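Local coordinates for protein CTP:phosphocholine Cytidylyltransferase (Streptococcus pneumoniae, PDB 1JYK) that catalyses the transfer of a cytidylyl group from CTP to phosphocholine, giving CDP-choline, as a bacterial member of the nucleotidyl transferase family, at residues A[61-64]-A[65-69]; A[84-87]-A[88-91]; A[99-102]-A[103-106]; A[192-195]-A[196-200]. All coordinates share one frame; numbering follows the deposited sequence.

Contact 1: A[61-64]-A[65-69]; sequences YQIE and FLKEK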
loop_
_atom_site.group_PDB
_atom_site.type_symbol
_atom_site.label_atom_id
_atom_site.label_comp_id
_atom_site.label_asym_id
_atom_site.label_seq_id
_atom_site.Cartn_x
_atom_site.Cartn_y
_atom_site.Cartn_z
ATOM N N TYR A 61 -2.815 -13.823 -0.783
ATOM C CA TYR A 61 -3.931 -13.503 -1.665
ATOM C C TYR A 61 -3.495 -12.410 -2.638
ATOM O O TYR A 61 -3.818 -12.456 -3.820
ATOM C CB TYR A 61 -5.130 -12.996 -0.862
ATOM C CG TYR A 61 -5.834 -14.054 -0.045
ATOM C CD1 TYR A 61 -5.592 -14.179 1.322
ATOM C CD2 TYR A 61 -6.782 -14.901 -0.629
ATOM C CE1 TYR A 61 -6.277 -15.113 2.093
ATOM C CE2 TYR A 61 -7.476 -15.844 0.135
ATOM C CZ TYR A 61 -7.219 -15.942 1.493
ATOM O OH TYR A 61 -7.901 -16.856 2.259
ATOM N N GLN A 62 -2.761 -11.426 -2.125
ATOM C CA GLN A 62 -2.288 -10.313 -2.940
ATOM C C GLN A 62 -1.250 -10.759 -3.964
ATOM O O GLN A 62 -1.355 -10.425 -5.143
ATOM C CB GLN A 62 -1.696 -9.216 -2.049
ATOM C CG GLN A 62 -2.657 -8.703 -0.972
ATOM C CD GLN A 62 -2.008 -7.678 -0.047
ATOM O OE1 GLN A 62 -0.788 -7.674 0.147
ATOM N NE2 GLN A 62 -2.824 -6.800 0.524
ATOM N N ILE A 63 -0.244 -11.506 -3.508
ATOM C CA ILE A 63 0.813 -12.006 -4.390
ATOM C C ILE A 63 0.232 -12.842 -5.544
ATOM O O ILE A 63 0.645 -12.700 -6.698
ATOM C CB ILE A 63 1.840 -12.872 -3.597
ATOM C CG1 ILE A 63 2.711 -11.976 -2.707
ATOM C CG2 ILE A 63 2.745 -13.632 -4.555
ATOM C CD1 ILE A 63 3.461 -12.734 -1.622
ATOM N N GLU A 64 -0.736 -13.700 -5.233
ATOM C CA GLU A 64 -1.346 -14.547 -6.256
ATOM C C GLU A 64 -2.147 -13.729 -7.274
ATOM O O GLU A 64 -2.124 -14.034 -8.467
ATOM C CB GLU A 64 -2.206 -15.627 -5.594
ATOM C CG GLU A 64 -1.343 -16.757 -5.055
ATOM C CD GLU A 64 -2.091 -17.748 -4.189
ATOM O OE1 GLU A 64 -1.457 -18.324 -3.279
ATOM O OE2 GLU A 64 -3.297 -17.965 -4.413
ATOM N N PHE A 65 -2.836 -12.689 -6.807
ATOM C CA PHE A 65 -3.603 -11.820 -7.700
ATOM C C PHE A 65 -2.636 -11.176 -8.680
ATOM O O PHE A 65 -2.897 -11.102 -9.878
ATOM C CB PHE A 65 -4.305 -10.714 -6.905
ATOM C CG PHE A 65 -5.728 -11.032 -6.529
ATOM C CD1 PHE A 65 -6.430 -10.192 -5.670
ATOM C CD2 PHE A 65 -6.371 -12.160 -7.033
ATOM C CE1 PHE A 65 -7.748 -10.470 -5.318
ATOM C CE2 PHE A 65 -7.686 -12.444 -6.686
ATOM C CZ PHE A 65 -8.374 -11.598 -5.827
ATOM N N LEU A 66 -1.508 -10.712 -8.152
ATOM C CA LEU A 66 -0.489 -10.058 -8.956
ATOM C C LEU A 66 0.103 -10.966 -10.028
ATOM O O LEU A 66 0.166 -10.596 -11.200
ATOM C CB LEU A 66 0.635 -9.555 -8.056
ATOM C CG LEU A 66 0.313 -8.305 -7.239
ATOM C CD1 LEU A 66 1.261 -8.217 -6.041
ATOM C CD2 LEU A 66 0.438 -7.073 -8.134
ATOM N N LYS A 67 0.541 -12.153 -9.620
ATOM C CA LYS A 67 1.135 -13.098 -10.555
ATOM C C LYS A 67 0.126 -13.588 -11.588
ATOM O O LYS A 67 0.493 -13.889 -12.724
ATOM C CB LYS A 67 1.745 -14.271 -9.786
ATOM C CG LYS A 67 2.746 -13.802 -8.739
ATOM C CD LYS A 67 3.750 -14.874 -8.397
ATOM C CE LYS A 67 4.868 -14.908 -9.410
ATOM N NZ LYS A 67 5.631 -16.154 -9.244
ATOM N N GLU A 68 -1.143 -13.661 -11.201
ATOM C CA GLU A 68 -2.185 -14.092 -12.128
ATOM C C GLU A 68 -2.255 -13.101 -13.281
ATOM O O GLU A 68 -2.686 -13.445 -14.384
ATOM C CB GLU A 68 -3.542 -14.131 -11.428
ATOM C CG GLU A 68 -4.098 -15.525 -11.219
ATOM C CD GLU A 68 -4.830 -15.660 -9.896
ATOM O OE1 GLU A 68 -5.848 -14.959 -9.705
ATOM O OE2 GLU A 68 -4.382 -16.467 -9.051
ATOM N N LYS A 69 -1.829 -11.867 -13.013
ATOM C CA LYS A 69 -1.850 -10.801 -14.009
ATOM C C LYS A 69 -0.504 -10.558 -14.671
ATOM O O LYS A 69 -0.347 -9.611 -15.448
ATOM C CB LYS A 69 -2.341 -9.508 -13.369
ATOM C CG LYS A 69 -3.762 -9.592 -12.879
ATOM C CD LYS A 69 -4.720 -9.563 -14.041
ATOM C CE LYS A 69 -6.094 -10.053 -13.641
ATOM N NZ LYS A 69 -6.998 -10.056 -14.821
HETATM O O HOH W 1 -4.788 -18.327 -6.617
#
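Ile63 and Lys67 lie side by side one helical turn apart and point the same way. The methyl CG2 of Ile63 does the touching: at chi1 -73° it stands anti to the backbone N, beside the carbonyl carbon, directed toward the next turn, and meets CD of Lys67 at 4.2 Å. The lysine bends at chi3 and carries NZ on to the carbonyl of Tyr92. Glu64 and Glu68, also four residues apart, run out from the same side of the helix. Their carboxylates stay apart, OE2 of Glu64 being 5.0 Å from OE2 of Glu68, and a water sits between, 2.7 Å from the former and 3.1 Å from the latter. OE1 of Glu64 is taken up by the hydroxyl of Tyr92 and a salt bridge to Lys56, which, with the water, would probably ease the like charges. The Phe65 ring leans obliquely against the carbonyl of Tyr61, CG lying 3.6 Å from Tyr61 O, and reaches Leu130 beyond, while OE1 of Glu68 lies in the plane of the ring at its edge. Beneath these side chains run four i to i+4 backbone bonds, the straightest from Lys67 N to Ile63 O (3.0 Å, 168° at the hydrogen). Ile63 and Leu66 turn to strands 27-32 and 74-78, which pair in parallel, so helix 58-68 is the connection of a beta-alpha-beta crossover in the Rossmann-like nucleotidyl transferase fold.

Contact 2: A[84-87]-A[88-91]; sequences QFDY and LKEK
Tyr87 and Leu88 make the main apolar contact here. The leucine lies over one face of the tyrosine ring in a CH-pi contact, its CG 3.9 Å from the ring centroid, while its CD2 comes within 3.5 Å of CZ of Tyr87. CG of Tyr87 sits between the backbone N and the carbonyl carbon (chi1 81°), which folds the ring back over the following peptide. The other methyl of Leu88, CD1, packs against CD1 of Phe85 at 3.8 Å. The extended chain of Lys91 runs alongside Tyr87, CD lying 3.8 Å from CE1 of the ring.

Backbone bonds open the helix. Leu88 N reaches Phe85 O and Lys89 N reaches Asp86 O, both i to i+3, before Lys91 N takes up the i to i+4 pattern at Tyr87 O (3.1 Å). A water bridges an i to i+4 pair not bonded directly, donating to Asp86 O and accepting from Glu90 N at 3.0 Å.

As for charge, Asp86 OD1 and Lys89 NZ stay 4.0 Å apart, too far for a salt bridge. Tyr87 OH hydrogen-bonds OE2 of Glu60 and Lys91 NZ makes a salt bridge to the same oxygen, so one carboxylate of helix 58-68 probably keeps these polar ends together.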
loop_
_atom_site.group_PDB
_atom_site.type_symbol
_atom_site.label_atom_id
_atom_site.label_comp_id
_atom_site.label_asym_id
_atom_site.label_seq_id
_atom_site.Cartn_x
_atom_site.Cartn_y
_atom_site.Cartn_z
ATOM N N GLN A 84 9.596 -14.657 9.277
ATOM C CA GLN A 84 8.425 -15.438 8.905
ATOM C C GLN A 84 8.104 -15.297 7.420
ATOM O O GLN A 84 7.336 -16.085 6.872
ATOM C CB GLN A 84 7.220 -15.027 9.759
ATOM C CG GLN A 84 7.375 -15.441 11.229
ATOM C CD GLN A 84 6.119 -15.240 12.056
ATOM O OE1 GLN A 84 4.998 -15.407 11.567
ATOM N NE2 GLN A 84 6.302 -14.885 13.324
ATOM N N PHE A 85 8.712 -14.305 6.770
ATOM C CA PHE A 85 8.493 -14.052 5.339
ATOM C C PHE A 85 9.432 -14.834 4.410
ATOM O O PHE A 85 9.182 -14.931 3.210
ATOM C CB PHE A 85 8.681 -12.564 5.024
ATOM C CG PHE A 85 7.605 -11.673 5.580
ATOM C CD1 PHE A 85 6.538 -11.260 4.783
ATOM C CD2 PHE A 85 7.667 -11.226 6.896
ATOM C CE1 PHE A 85 5.549 -10.413 5.292
ATOM C CE2 PHE A 85 6.683 -10.379 7.412
ATOM C CZ PHE A 85 5.623 -9.974 6.606
ATOM N N ASP A 86 10.512 -15.379 4.955
ATOM C CA ASP A 86 11.495 -16.089 4.142
ATOM C C ASP A 86 10.967 -17.109 3.149
ATOM O O ASP A 86 11.397 -17.130 1.989
ATOM C CB ASP A 86 12.529 -16.747 5.049
ATOM C CG ASP A 86 13.500 -15.740 5.640
ATOM O OD1 ASP A 86 13.779 -14.713 4.984
ATOM O OD2 ASP A 86 13.980 -15.974 6.766
ATOM N N TYR A 87 10.039 -17.953 3.589
ATOM C CA TYR A 87 9.472 -18.986 2.716
ATOM C C TYR A 87 8.861 -18.460 1.409
ATOM O O TYR A 87 8.731 -19.206 0.439
ATOM C CB TYR A 87 8.406 -19.791 3.475
ATOM C CG TYR A 87 7.042 -19.121 3.537
ATOM C CD1 TYR A 87 5.969 -19.607 2.787
ATOM C CD2 TYR A 87 6.829 -18.000 4.351
ATOM C CE1 TYR A 87 4.712 -18.997 2.842
ATOM C CE2 TYR A 87 5.581 -17.384 4.414
ATOM C CZ TYR A 87 4.526 -17.885 3.660
ATOM O OH TYR A 87 3.289 -17.274 3.729
ATOM N N LEU A 88 8.481 -17.180 1.388
ATOM C CA LEU A 88 7.866 -16.588 0.206
ATOM C C LEU A 88 8.814 -16.445 -0.977
ATOM O O LEU A 88 8.377 -16.373 -2.120
ATOM C CB LEU A 88 7.261 -15.218 0.551
ATOM C CG LEU A 88 6.097 -15.203 1.555
ATOM C CD1 LEU A 88 5.849 -13.768 2.011
ATOM C CD2 LEU A 88 4.833 -15.793 0.921
ATOM N N LYS A 89 10.114 -16.406 -0.717
ATOM C CA LYS A 89 11.067 -16.271 -1.805
ATOM C C LYS A 89 11.020 -17.476 -2.747
ATOM O O LYS A 89 10.954 -17.317 -3.971
ATOM C CB LYS A 89 12.471 -16.083 -1.243
ATOM C CG LYS A 89 12.620 -14.813 -0.435
ATOM C CD LYS A 89 14.067 -14.587 -0.037
ATOM C CE LYS A 89 14.511 -15.613 0.982
ATOM N NZ LYS A 89 15.843 -15.281 1.551
ATOM N N GLU A 90 11.035 -18.683 -2.189
ATOM C CA GLU A 90 10.979 -19.870 -3.032
ATOM C C GLU A 90 9.535 -20.215 -3.422
ATOM O O GLU A 90 9.286 -20.886 -4.424
ATOM C CB GLU A 90 11.654 -21.051 -2.323
ATOM C CG GLU A 90 13.125 -21.204 -2.717
ATOM C CD GLU A 90 13.879 -22.234 -1.885
ATOM O OE1 GLU A 90 13.230 -23.061 -1.216
ATOM O OE2 GLU A 90 15.126 -22.212 -1.906
ATOM N N LYS A 91 8.573 -19.746 -2.638
ATOM C CA LYS A 91 7.183 -20.036 -2.952
ATOM C C LYS A 91 6.649 -19.195 -4.107
ATOM O O LYS A 91 5.865 -19.687 -4.922
ATOM C CB LYS A 91 6.299 -19.821 -1.725
ATOM C CG LYS A 91 4.842 -20.214 -1.952
ATOM C CD LYS A 91 4.089 -20.282 -0.638
ATOM C CE LYS A 91 2.609 -20.509 -0.866
ATOM N NZ LYS A 91 1.930 -21.032 0.344
HETATM O O HOH W 2 12.245 -19.263 0.464
#

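Contact 3: A[99-102]-A[103-106]; sequences NDKY and ADYN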
loop_
_atom_site.group_PDB
_atom_site.type_symbol
_atom_site.label_atom_id
_atom_site.label_comp_id
_atom_site.label_asym_id
_atom_site.label_seq_id
_atom_site.Cartn_x
_atom_site.Cartn_y
_atom_site.Cartn_z
ATOM N N ASN A 99 13.708 -3.446 6.432
ATOM C CA ASN A 99 13.646 -2.072 6.906
ATOM C C ASN A 99 13.879 -2.129 8.415
ATOM O O ASN A 99 12.960 -2.422 9.184
ATOM C CB ASN A 99 12.275 -1.460 6.619
ATOM C CG ASN A 99 12.099 -0.102 7.277
ATOM O OD1 ASN A 99 13.019 0.411 7.912
ATOM N ND2 ASN A 99 10.915 0.488 7.127
ATOM N N ASP A 100 15.109 -1.854 8.839
ATOM C CA ASP A 100 15.433 -1.913 10.257
ATOM C C ASP A 100 14.876 -0.753 11.077
ATOM O O ASP A 100 14.951 -0.763 12.306
ATOM C CB ASP A 100 16.945 -2.016 10.447
ATOM C CG ASP A 100 17.664 -0.748 10.073
ATOM O OD1 ASP A 100 18.123 -0.035 10.987
ATOM O OD2 ASP A 100 17.773 -0.466 8.867
ATOM N N LYS A 101 14.313 0.246 10.411
ATOM C CA LYS A 101 13.735 1.375 11.132
ATOM C C LYS A 101 12.219 1.222 11.189
ATOM O O LYS A 101 11.505 2.171 11.499
ATOM C CB LYS A 101 14.085 2.698 10.441
ATOM C CG LYS A 101 15.522 2.801 9.956
ATOM C CD LYS A 101 16.507 2.436 11.046
ATOM C CE LYS A 101 16.406 3.392 12.215
ATOM N NZ LYS A 101 17.650 4.189 12.362
ATOM N N TYR A 102 11.733 0.021 10.897
ATOM C CA TYR A 102 10.301 -0.235 10.889
ATOM C C TYR A 102 9.606 0.217 12.166
ATOM O O TYR A 102 8.421 0.557 12.153
ATOM C CB TYR A 102 10.039 -1.725 10.661
ATOM C CG TYR A 102 10.370 -2.594 11.852
ATOM C CD1 TYR A 102 11.610 -3.222 11.953
ATOM C CD2 TYR A 102 9.437 -2.797 12.873
ATOM C CE1 TYR A 102 11.916 -4.033 13.037
ATOM C CE2 TYR A 102 9.731 -3.608 13.965
ATOM C CZ TYR A 102 10.973 -4.221 14.037
ATOM O OH TYR A 102 11.280 -5.026 15.108
ATOM N N ALA A 103 10.344 0.216 13.270
ATOM C CA ALA A 103 9.780 0.614 14.552
ATOM C C ALA A 103 10.108 2.056 14.917
ATOM O O ALA A 103 9.445 2.648 15.764
ATOM C CB ALA A 103 10.275 -0.321 15.643
ATOM N N ASP A 104 11.123 2.620 14.271
ATOM C CA ASP A 104 11.547 3.988 14.554
ATOM C C ASP A 104 10.922 5.050 13.663
ATOM O O ASP A 104 10.423 6.056 14.157
ATOM C CB ASP A 104 13.068 4.092 14.447
ATOM C CG ASP A 104 13.773 2.984 15.191
ATOM O OD1 ASP A 104 14.741 2.422 14.637
ATOM O OD2 ASP A 104 13.356 2.676 16.327
ATOM N N TYR A 105 10.972 4.829 12.352
ATOM C CA TYR A 105 10.425 5.771 11.382
ATOM C C TYR A 105 9.061 5.336 10.843
ATOM O O TYR A 105 8.688 4.164 10.928
ATOM C CB TYR A 105 11.361 5.917 10.181
ATOM C CG TYR A 105 12.807 6.249 10.469
ATOM C CD1 TYR A 105 13.211 6.779 11.695
ATOM C CD2 TYR A 105 13.770 6.066 9.481
ATOM C CE1 TYR A 105 14.547 7.122 11.920
ATOM C CE2 TYR A 105 15.098 6.402 9.692
ATOM C CZ TYR A 105 15.486 6.930 10.907
ATOM O OH TYR A 105 16.816 7.263 11.079
ATOM N N ASN A 106 8.331 6.291 10.274
ATOM C CA ASN A 106 7.033 6.016 9.679
ATOM C C ASN A 106 7.338 5.341 8.337
ATOM O O ASN A 106 8.504 5.270 7.939
ATOM C CB ASN A 106 6.265 7.318 9.476
ATOM C CG ASN A 106 4.771 7.143 9.624
ATOM O OD1 ASN A 106 4.232 6.069 9.361
ATOM N ND2 ASN A 106 4.089 8.202 10.044
HETATM O O HOH W 3 9.941 2.872 8.379
HETATM O O HOH W 4 13.080 -0.477 14.103
#
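The loop joining strand 95-98 to helix 108-112 starts with a type I beta turn, Asn99 to Tyr102, combined with an Asx turn in which Asn99 OD1 accepts from Lys101 N at 2.8 Å. Just beyond the turn, Lys101 lies alongside Tyr105. Its CB stands over one face of the tyrosine ring, 3.9 Å from the centroid in a CH-pi contact, and CG follows over CE2. Bends at chi2 (-50°) and both later torsions keep the lysine chain close to the ring, NZ ending in a weak hydrogen bond to OH of Tyr105 (3.4 Å). The tyrosine is also met edge-to-face by Phe206 and by Tyr109, which joins the loop to helix 108-112. Asp104 crosses the lysine, bringing OD1 near CE but leaving it 4.1 Å from NZ of Lys101, short of a salt bridge. Lys101 O takes two donors: Tyr105 N in the carbonyl plane, and Asp104 N from well above it. Ala103 CB covers part of one face of the Tyr102 ring. Of two bridging waters, one joins the side-chain ND2 of Asn99 to Asn106 O; the other donates to Asp100 O at 2.6 Å and accepts from Ala103 N at 2.9 Å.

Contact 4: A[192-195]-A[196-200]; sequences KIVS and FIDKA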
loop_
_atom_site.group_PDB
_atom_site.type_symbol
_atom_site.label_atom_id
_atom_site.label_comp_id
_atom_site.label_asym_id
_atom_site.label_seq_id
_atom_site.Cartn_x
_atom_site.Cartn_y
_atom_site.Cartn_z
ATOM N N LYS A 192 9.444 12.335 -10.113
ATOM C CA LYS A 192 9.196 13.524 -9.307
ATOM C C LYS A 192 9.130 13.148 -7.834
ATOM O O LYS A 192 9.705 13.826 -6.986
ATOM C CB LYS A 192 7.882 14.192 -9.724
ATOM C CG LYS A 192 7.938 14.838 -11.098
ATOM C CD LYS A 192 6.741 15.744 -11.331
ATOM C CE LYS A 192 7.155 17.021 -12.033
ATOM N NZ LYS A 192 5.977 17.767 -12.547
ATOM N N ILE A 193 8.426 12.066 -7.529
ATOM C CA ILE A 193 8.297 11.629 -6.148
ATOM C C ILE A 193 9.658 11.260 -5.527
ATOM O O ILE A 193 9.897 11.531 -4.350
ATOM C CB ILE A 193 7.320 10.434 -6.044
ATOM C CG1 ILE A 193 5.892 10.931 -6.267
ATOM C CG2 ILE A 193 7.431 9.757 -4.677
ATOM C CD1 ILE A 193 4.897 9.827 -6.614
ATOM N N VAL A 194 10.551 10.654 -6.309
ATOM C CA VAL A 194 11.856 10.276 -5.769
ATOM C C VAL A 194 12.638 11.531 -5.381
ATOM O O VAL A 194 13.325 11.557 -4.358
ATOM C CB VAL A 194 12.683 9.438 -6.779
ATOM C CG1 VAL A 194 14.119 9.287 -6.282
ATOM C CG2 VAL A 194 12.045 8.058 -6.960
ATOM N N SER A 195 12.524 12.573 -6.194
ATOM C CA SER A 195 13.217 13.816 -5.894
ATOM C C SER A 195 12.662 14.404 -4.591
ATOM O O SER A 195 13.410 14.953 -3.774
ATOM C CB SER A 195 13.054 14.803 -7.053
ATOM O OG SER A 195 11.799 15.454 -6.995
ATOM N N PHE A 196 11.351 14.279 -4.390
ATOM C CA PHE A 196 10.721 14.778 -3.170
ATOM C C PHE A 196 11.184 13.928 -1.992
ATOM O O PHE A 196 11.383 14.431 -0.881
ATOM C CB PHE A 196 9.191 14.696 -3.269
ATOM C CG PHE A 196 8.607 15.494 -4.397
ATOM C CD1 PHE A 196 7.426 15.084 -5.010
ATOM C CD2 PHE A 196 9.235 16.650 -4.857
ATOM C CE1 PHE A 196 6.876 15.813 -6.067
ATOM C CE2 PHE A 196 8.696 17.385 -5.912
ATOM C CZ PHE A 196 7.513 16.963 -6.520
ATOM N N ILE A 197 11.350 12.633 -2.243
ATOM C CA ILE A 197 11.793 11.702 -1.212
ATOM C C ILE A 197 13.226 12.041 -0.800
ATOM O O ILE A 197 13.529 12.130 0.393
ATOM C CB ILE A 197 11.740 10.240 -1.720
ATOM C CG1 ILE A 197 10.286 9.746 -1.727
ATOM C CG2 ILE A 197 12.633 9.351 -0.854
ATOM C CD1 ILE A 197 10.082 8.412 -2.429
ATOM N N ASP A 198 14.091 12.229 -1.795
ATOM C CA ASP A 198 15.494 12.557 -1.538
ATOM C C ASP A 198 15.558 13.802 -0.674
ATOM O O ASP A 198 16.222 13.819 0.358
ATOM C CB ASP A 198 16.240 12.826 -2.844
ATOM C CG ASP A 198 16.476 11.568 -3.655
ATOM O OD1 ASP A 198 16.719 11.697 -4.870
ATOM O OD2 ASP A 198 16.419 10.457 -3.085
ATOM N N LYS A 199 14.847 14.841 -1.101
ATOM C CA LYS A 199 14.816 16.108 -0.373
ATOM C C LYS A 199 14.334 15.970 1.065
ATOM O O LYS A 199 14.929 16.542 1.975
ATOM C CB LYS A 199 13.935 17.127 -1.108
ATOM C CG LYS A 199 13.800 18.476 -0.395
ATOM C CD LYS A 199 12.751 19.358 -1.070
ATOM C CE LYS A 199 13.286 19.987 -2.359
ATOM N NZ LYS A 199 12.579 21.255 -2.714
ATOM N N ALA A 200 13.257 15.217 1.278
ATOM C CA ALA A 200 12.729 15.042 2.624
ATOM C C ALA A 200 13.699 14.281 3.522
ATOM O O ALA A 200 13.903 14.648 4.683
ATOM C CB ALA A 200 11.389 14.313 2.566
#
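The Phe196 ring has the carbonyl oxygen of Lys192 over the centre of one face, 3.2 Å above the plane, within a single turn of helix 187-201. CD2 of the ring meets OG of Ser195 at 3.5 Å, and CE1 comes near CB of Lys192; farther out, the ring packs on Met214 of helix 213-216. The same carbonyl oxygen is held by two donors, Phe196 N and the serine hydroxyl. That hydroxyl folds back because OG stands between the backbone N and the carbonyl carbon (chi1 80°), from where it donates to Lys192 O at 2.7 Å. The next helical bonds are Ile197 N to Ile193 O, Asp198 N to Val194 O and Lys199 N to Ser195 O, the last almost straight at 168°.

On the buried side Ile193 and Ile197 cross at an angle, CG2 of the first meeting CD1 of the second at 3.7 Å. From there Ile197 reaches Phe108 and Tyr112 of helix 108-112, and Ile193 reaches Val215, so this side of the helix packs against helices 108-112 and 213-216. Val194 likewise lies across Asp198, whose OD2 forms a salt bridge with Lys115. The aspartate bends back over the preceding turn, its CG 3.2 Å from Val194 O, and its OD1 rests 3.8 Å from the methyl CG1 of Val194.

The four contacts follow one another along the chain without interleaving. Contacts 1 and 2 touch, Ile63 CD1 meeting Leu88 CD2 at 4.2 Å, with centres about 15 Å apart; their helices, 58-68 and 87-92, both pack on strand 74-78 of the mixed sheet. Contact 3 follows strand 95-98, the parallel neighbour of 74-78, and its centre is about 21 Å from that of contact 2. Contact 4, on helix 187-201, lies across the chain's centre from contact 1, their centres about 29 Å apart. Helix 108-112 lies between contacts 3 and 4, touching residues of both. Contacts 1 and 2 thus lie against the parallel part of the sheet, contact 3 at the surface.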